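Local coordinates for putative OmpA family lipoprotein (Burkholderia cenocepacia, PDB 5LKW) that probably links the outer membrane to peptidoglycan as part of the Tol-Pal system, its periplasmic OmpA-like domain binding the diaminopimelic acid of the cell wall, at residues A[47-52]-A[87-92]; A[51-56]-A[93-98]. One frame throughout, in Å; residues are numbered along the deposited sequence.

Contact 1 (A[47-52]-A[87-92])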
# COMPACT_ATOMS: atom_id res chain seq x y z
N GLN A 47 16.92 2.99 -9.53
CA GLN A 47 17.06 1.56 -9.76
C GLN A 47 16.02 0.74 -8.95
O GLN A 47 15.61 -0.35 -9.37
CB GLN A 47 18.49 1.16 -9.38
CG GLN A 47 18.79 1.04 -7.86
CD GLN A 47 19.35 2.32 -7.15
OE1 GLN A 47 19.53 3.38 -7.74
NE2 GLN A 47 19.65 2.18 -5.85
N ARG A 48 15.62 1.31 -7.80
CA ARG A 48 14.63 0.71 -6.89
C ARG A 48 13.21 0.67 -7.42
O ARG A 48 12.65 1.68 -7.78
CB ARG A 48 14.62 1.44 -5.54
CG ARG A 48 15.64 0.92 -4.59
CD ARG A 48 15.32 -0.55 -4.27
NE ARG A 48 16.17 -1.04 -3.20
CZ ARG A 48 16.17 -2.29 -2.76
NH1 ARG A 48 15.35 -3.21 -3.27
NH2 ARG A 48 16.98 -2.61 -1.77
N HIS A 49 12.66 -0.54 -7.42
CA HIS A 49 11.29 -0.79 -7.82
C HIS A 49 10.43 -1.27 -6.62
O HIS A 49 10.88 -2.06 -5.79
CB HIS A 49 11.27 -1.78 -8.97
CG HIS A 49 11.62 -1.15 -10.29
ND1 HIS A 49 12.74 -0.36 -10.47
CD2 HIS A 49 10.99 -1.18 -11.49
CE1 HIS A 49 12.79 0.05 -11.72
NE2 HIS A 49 11.75 -0.44 -12.36
N VAL A 50 9.20 -0.79 -6.56
CA VAL A 50 8.30 -1.12 -5.45
C VAL A 50 7.03 -1.66 -6.08
O VAL A 50 6.51 -1.12 -7.04
CB VAL A 50 8.02 0.12 -4.52
CG1 VAL A 50 7.28 1.23 -5.26
CG2 VAL A 50 7.27 -0.27 -3.27
N LEU A 51 6.55 -2.77 -5.53
CA LEU A 51 5.27 -3.29 -5.89
C LEU A 51 4.28 -2.83 -4.84
O LEU A 51 4.48 -3.07 -3.67
CB LEU A 51 5.33 -4.81 -5.88
CG LEU A 51 4.09 -5.54 -6.35
CD1 LEU A 51 3.89 -5.42 -7.87
CD2 LEU A 51 4.26 -7.03 -5.90
N ILE A 52 3.19 -2.20 -5.27
CA ILE A 52 2.21 -1.71 -4.30
C ILE A 52 1.00 -2.62 -4.42
O ILE A 52 0.32 -2.60 -5.42
CB ILE A 52 1.78 -0.22 -4.60
CG1 ILE A 52 2.97 0.77 -4.46
CG2 ILE A 52 0.61 0.25 -3.69
CD1 ILE A 52 2.69 1.99 -5.36
N ASP A 87 6.77 6.68 -12.56
CA ASP A 87 5.88 5.55 -12.78
C ASP A 87 6.63 4.25 -13.00
O ASP A 87 6.12 3.18 -12.62
CB ASP A 87 5.01 5.78 -14.01
CG ASP A 87 4.31 7.12 -13.97
OD1 ASP A 87 4.06 7.64 -12.84
OD2 ASP A 87 4.03 7.67 -15.08
N SER A 88 7.80 4.33 -13.66
CA SER A 88 8.62 3.15 -13.94
C SER A 88 9.15 2.46 -12.68
O SER A 88 9.60 1.32 -12.74
CB SER A 88 9.81 3.48 -14.85
OG SER A 88 10.80 4.16 -14.08
N GLN A 89 9.13 3.12 -11.52
CA GLN A 89 9.60 2.41 -10.33
C GLN A 89 8.45 1.84 -9.49
O GLN A 89 8.69 1.31 -8.40
CB GLN A 89 10.53 3.26 -9.49
CG GLN A 89 11.82 3.70 -10.17
CD GLN A 89 12.52 4.77 -9.35
OE1 GLN A 89 12.45 5.95 -9.67
NE2 GLN A 89 13.12 4.36 -8.23
N MET A 90 7.21 1.95 -9.99
CA MET A 90 6.02 1.65 -9.20
C MET A 90 5.09 0.79 -10.01
O MET A 90 4.83 1.08 -11.18
CB MET A 90 5.29 2.95 -8.84
CG MET A 90 6.05 3.77 -7.80
SD MET A 90 5.10 5.16 -7.25
CE MET A 90 4.85 6.02 -8.85
N GLU A 91 4.58 -0.26 -9.38
CA GLU A 91 3.55 -1.08 -10.02
C GLU A 91 2.39 -1.27 -9.01
O GLU A 91 2.64 -1.71 -7.88
CB GLU A 91 4.14 -2.42 -10.46
CG GLU A 91 3.16 -3.25 -11.34
CD GLU A 91 3.75 -4.62 -11.68
OE1 GLU A 91 4.97 -4.79 -11.45
OE2 GLU A 91 3.04 -5.52 -12.16
N ALA A 92 1.17 -0.87 -9.39
CA ALA A 92 -0.01 -1.01 -8.49
C ALA A 92 -0.73 -2.30 -8.87
O ALA A 92 -1.16 -2.44 -10.01
CB ALA A 92 -0.96 0.15 -8.64
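Gln89 and His49 meet where two parallel strands are just beginning, and the glutamine amide extends the pairing of the two chains beyond the ladder's first backbone bond and ties them to helix 32-44. With CG beside the backbone N (chi1 -62°) and the chain extended beyond it, the side chain runs along Arg48 O until its amide reaches that oxygen. Its CB lies against Arg48 O at 3.1 Å; CG stays near the same oxygen while passing His49 CE1, and CD, too, keeps beside it. At the tip, Gln89 NE2 donates to Arg48 O at 2.8 Å, with the acceptor almost in the amide plane and the N-H on a lone pair in the carbonyl plane. The same nitrogen also bonds to Leu42 O of helix 32-44, and Gln89 OE1 takes a bond from Asn86, so both ends of the amide are satisfied and its rotation is fixed.

The His49 ring lies over the backbone of Gln89, whose CA stands 4.0 Å from the ring centroid and nearly on the normal, a CH-pi contact. The ring's ND1 bonds back to Gln47 O, from above the carbonyl plane.

From here the parallel ladder of a beta-alpha-beta crossover runs on, strands 50-55 and 90-96 being joined through helix 62-82 as in other OmpA-like domains. Val50 N donates to Gln89 O, Glu91 N to Val50 O at a longer 3.2 Å, and Ile52 N to Glu91 O at 2.7 Å and almost straight.

On the helix-covered face, Val50 CG1 packs alongside Met90 CG at 3.8 Å; Val50 touches Leu42 of helix 32-44, and Ile52, Met90 and Ala92 touch helix 62-82. On the other face Leu51 CD1 lies along the Glu91 side chain, 3.8 Å from Glu91 OE1.

Contact 2 (A[51-56]-A[93-98]). With API (2,6-diaminopimelic acid), chain C.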
# COMPACT_ATOMS: atom_id res chain seq x y z
N LEU A 51 6.55 -2.77 -5.53
CA LEU A 51 5.27 -3.29 -5.89
C LEU A 51 4.28 -2.83 -4.84
O LEU A 51 4.48 -3.07 -3.67
CB LEU A 51 5.33 -4.81 -5.88
CG LEU A 51 4.09 -5.54 -6.35
CD1 LEU A 51 3.89 -5.42 -7.87
CD2 LEU A 51 4.26 -7.03 -5.90
N ILE A 52 3.19 -2.20 -5.27
CA ILE A 52 2.21 -1.71 -4.30
C ILE A 52 1.00 -2.62 -4.42
O ILE A 52 0.32 -2.60 -5.42
CB ILE A 52 1.78 -0.22 -4.60
CG1 ILE A 52 2.97 0.77 -4.46
CG2 ILE A 52 0.61 0.25 -3.69
CD1 ILE A 52 2.69 1.99 -5.36
N GLN A 53 0.74 -3.43 -3.39
CA GLN A 53 -0.32 -4.45 -3.33
C GLN A 53 -1.49 -3.98 -2.43
O GLN A 53 -1.32 -3.78 -1.21
CB GLN A 53 0.21 -5.74 -2.70
CG GLN A 53 1.48 -6.32 -3.30
CD GLN A 53 1.72 -7.71 -2.78
OE1 GLN A 53 1.87 -7.92 -1.57
NE2 GLN A 53 1.75 -8.68 -3.68
N GLY A 54 -2.66 -3.81 -3.05
CA GLY A 54 -3.93 -3.52 -2.38
C GLY A 54 -4.67 -4.80 -1.96
O GLY A 54 -4.76 -5.76 -2.71
N ASN A 55 -5.18 -4.76 -0.74
CA ASN A 55 -5.86 -5.88 -0.06
C ASN A 55 -7.17 -5.29 0.49
O ASN A 55 -7.30 -4.06 0.65
CB ASN A 55 -5.00 -6.49 1.08
CG ASN A 55 -3.64 -7.06 0.60
OD1 ASN A 55 -3.56 -8.24 0.30
ND2 ASN A 55 -2.60 -6.22 0.49
N THR A 56 -8.16 -6.14 0.77
CA THR A 56 -9.44 -5.68 1.25
C THR A 56 -9.81 -6.64 2.42
O THR A 56 -9.22 -7.71 2.58
CB THR A 56 -10.54 -5.78 0.15
OG1 THR A 56 -10.87 -7.17 -0.07
CG2 THR A 56 -10.12 -5.12 -1.16
N VAL A 93 -0.80 -3.26 -7.96
CA VAL A 93 -1.62 -4.48 -8.17
C VAL A 93 -2.63 -4.74 -7.03
O VAL A 93 -2.50 -4.19 -5.92
CB VAL A 93 -0.74 -5.72 -8.33
CG1 VAL A 93 0.09 -5.60 -9.59
CG2 VAL A 93 0.15 -5.94 -7.06
N SER A 94 -3.60 -5.59 -7.29
CA SER A 94 -4.61 -5.99 -6.28
C SER A 94 -4.59 -7.49 -5.97
O SER A 94 -4.67 -8.31 -6.90
CB SER A 94 -6.02 -5.70 -6.79
OG SER A 94 -6.97 -5.89 -5.71
N LEU A 95 -4.55 -7.82 -4.68
CA LEU A 95 -4.89 -9.15 -4.13
C LEU A 95 -6.35 -9.32 -3.63
O LEU A 95 -6.75 -10.40 -3.15
CB LEU A 95 -3.91 -9.53 -3.02
CG LEU A 95 -2.43 -9.36 -3.42
CD1 LEU A 95 -1.52 -9.64 -2.31
CD2 LEU A 95 -2.02 -10.18 -4.64
N GLY A 96 -7.15 -8.29 -3.78
CA GLY A 96 -8.51 -8.36 -3.36
C GLY A 96 -8.61 -8.86 -1.92
O GLY A 96 -7.86 -8.39 -1.01
N LYS A 97 -9.48 -9.83 -1.72
CA LYS A 97 -9.60 -10.47 -0.38
C LYS A 97 -8.81 -11.76 -0.20
O LYS A 97 -9.01 -12.45 0.78
CB LYS A 97 -11.07 -10.71 -0.04
CG LYS A 97 -11.71 -11.79 -0.81
CD LYS A 97 -13.22 -11.52 -0.75
CE LYS A 97 -13.97 -12.77 -0.77
NZ LYS A 97 -15.31 -12.31 -0.35
N GLU A 98 -7.94 -12.10 -1.16
CA GLU A 98 -7.35 -13.45 -1.29
C GLU A 98 -6.21 -13.77 -0.34
O GLU A 98 -6.08 -14.95 0.04
CB GLU A 98 -6.88 -13.68 -2.74
CG GLU A 98 -8.03 -13.77 -3.75
CD GLU A 98 -7.60 -13.52 -5.24
OE1 GLU A 98 -6.37 -13.57 -5.56
OE2 GLU A 98 -8.51 -13.28 -6.09
C API C . -13.28 -3.30 2.35
CA API C . -14.58 -3.97 1.98
C3 API C . -15.76 -3.83 2.94
C4 API C . -16.97 -4.58 2.34
C5 API C . -18.27 -3.76 2.28
C6 API C . -19.42 -4.46 1.52
O API C . -12.29 -4.02 2.26
OXT API C . -13.14 -2.11 2.72
N API C . -14.27 -5.40 1.89
O HOH W 1 -5.82 -9.86 0.11
O HOH W 2 -9.60 -10.87 3.44
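Segments 51-56 and 93-98 continue the parallel pairing; the axes of their strand portions come within 4.5 Å, at 29°. Ile52 O receives Val93 N, Gly54 N reaches Val93 O at 2.9 Å in a nearly straight bond, and Gly54 O takes Leu95 N. Beyond this the ladder bends: Thr56 N meets Gly96 O from well above the carbonyl plane, where a type II' turn from Leu95 to Glu98 carries the chain away. Gly96, with phi 52°, occupies the second position of that turn, and Ser94 OG accepts from Gly96 N in an ST turn.

Val93 CG2 packs on Leu51 CD1 at 3.9 Å and lies beside Gln53 CG on the same face. Further along, Leu95 CD1 comes within 3.7 Å of Gln53 NE2 and as close to Asn55 OD1, so a methyl group sits between two amides. A water lies 2.8 Å from both Asn55 OD1 and Gly96 O and bridges the amide to the turn.

Thr56 belongs to the diaminopimelic acid pocket, its CB 3.3 Å from a carboxylate oxygen (O) of the ligand. In the turn, Lys97 CB lies 3.5 Å from Thr56 OG1. Chemistry that begins apolar thus turns polar toward the ligand: Lys97 NZ bonds to Glu58 O and Gly60 O, tying the turn to the loop of pocket residues Asp57 and Arg59, which may steady the pocket.

In the fold
Contacts 1 and 2 are successive lengths of one parallel ladder between strands 50-55 and 90-96, sharing Leu51 and Ile52, with centres about 15 Å apart. Contact 1 lies farther from the centre of the chain, about 12 Å against 8 Å, and mixes buried residues facing the helices with exposed ones such as His49 and Glu91; none of the touching residues of contact 2 is exposed. At the start of the ladder a glutamine amide and a CH-pi contact supplement the backbone bonds. At its far end bridging waters and the Ser94 ST turn do so; the ladder ends at the type II' turn, where the sheet meets the diaminopimelic acid pocket.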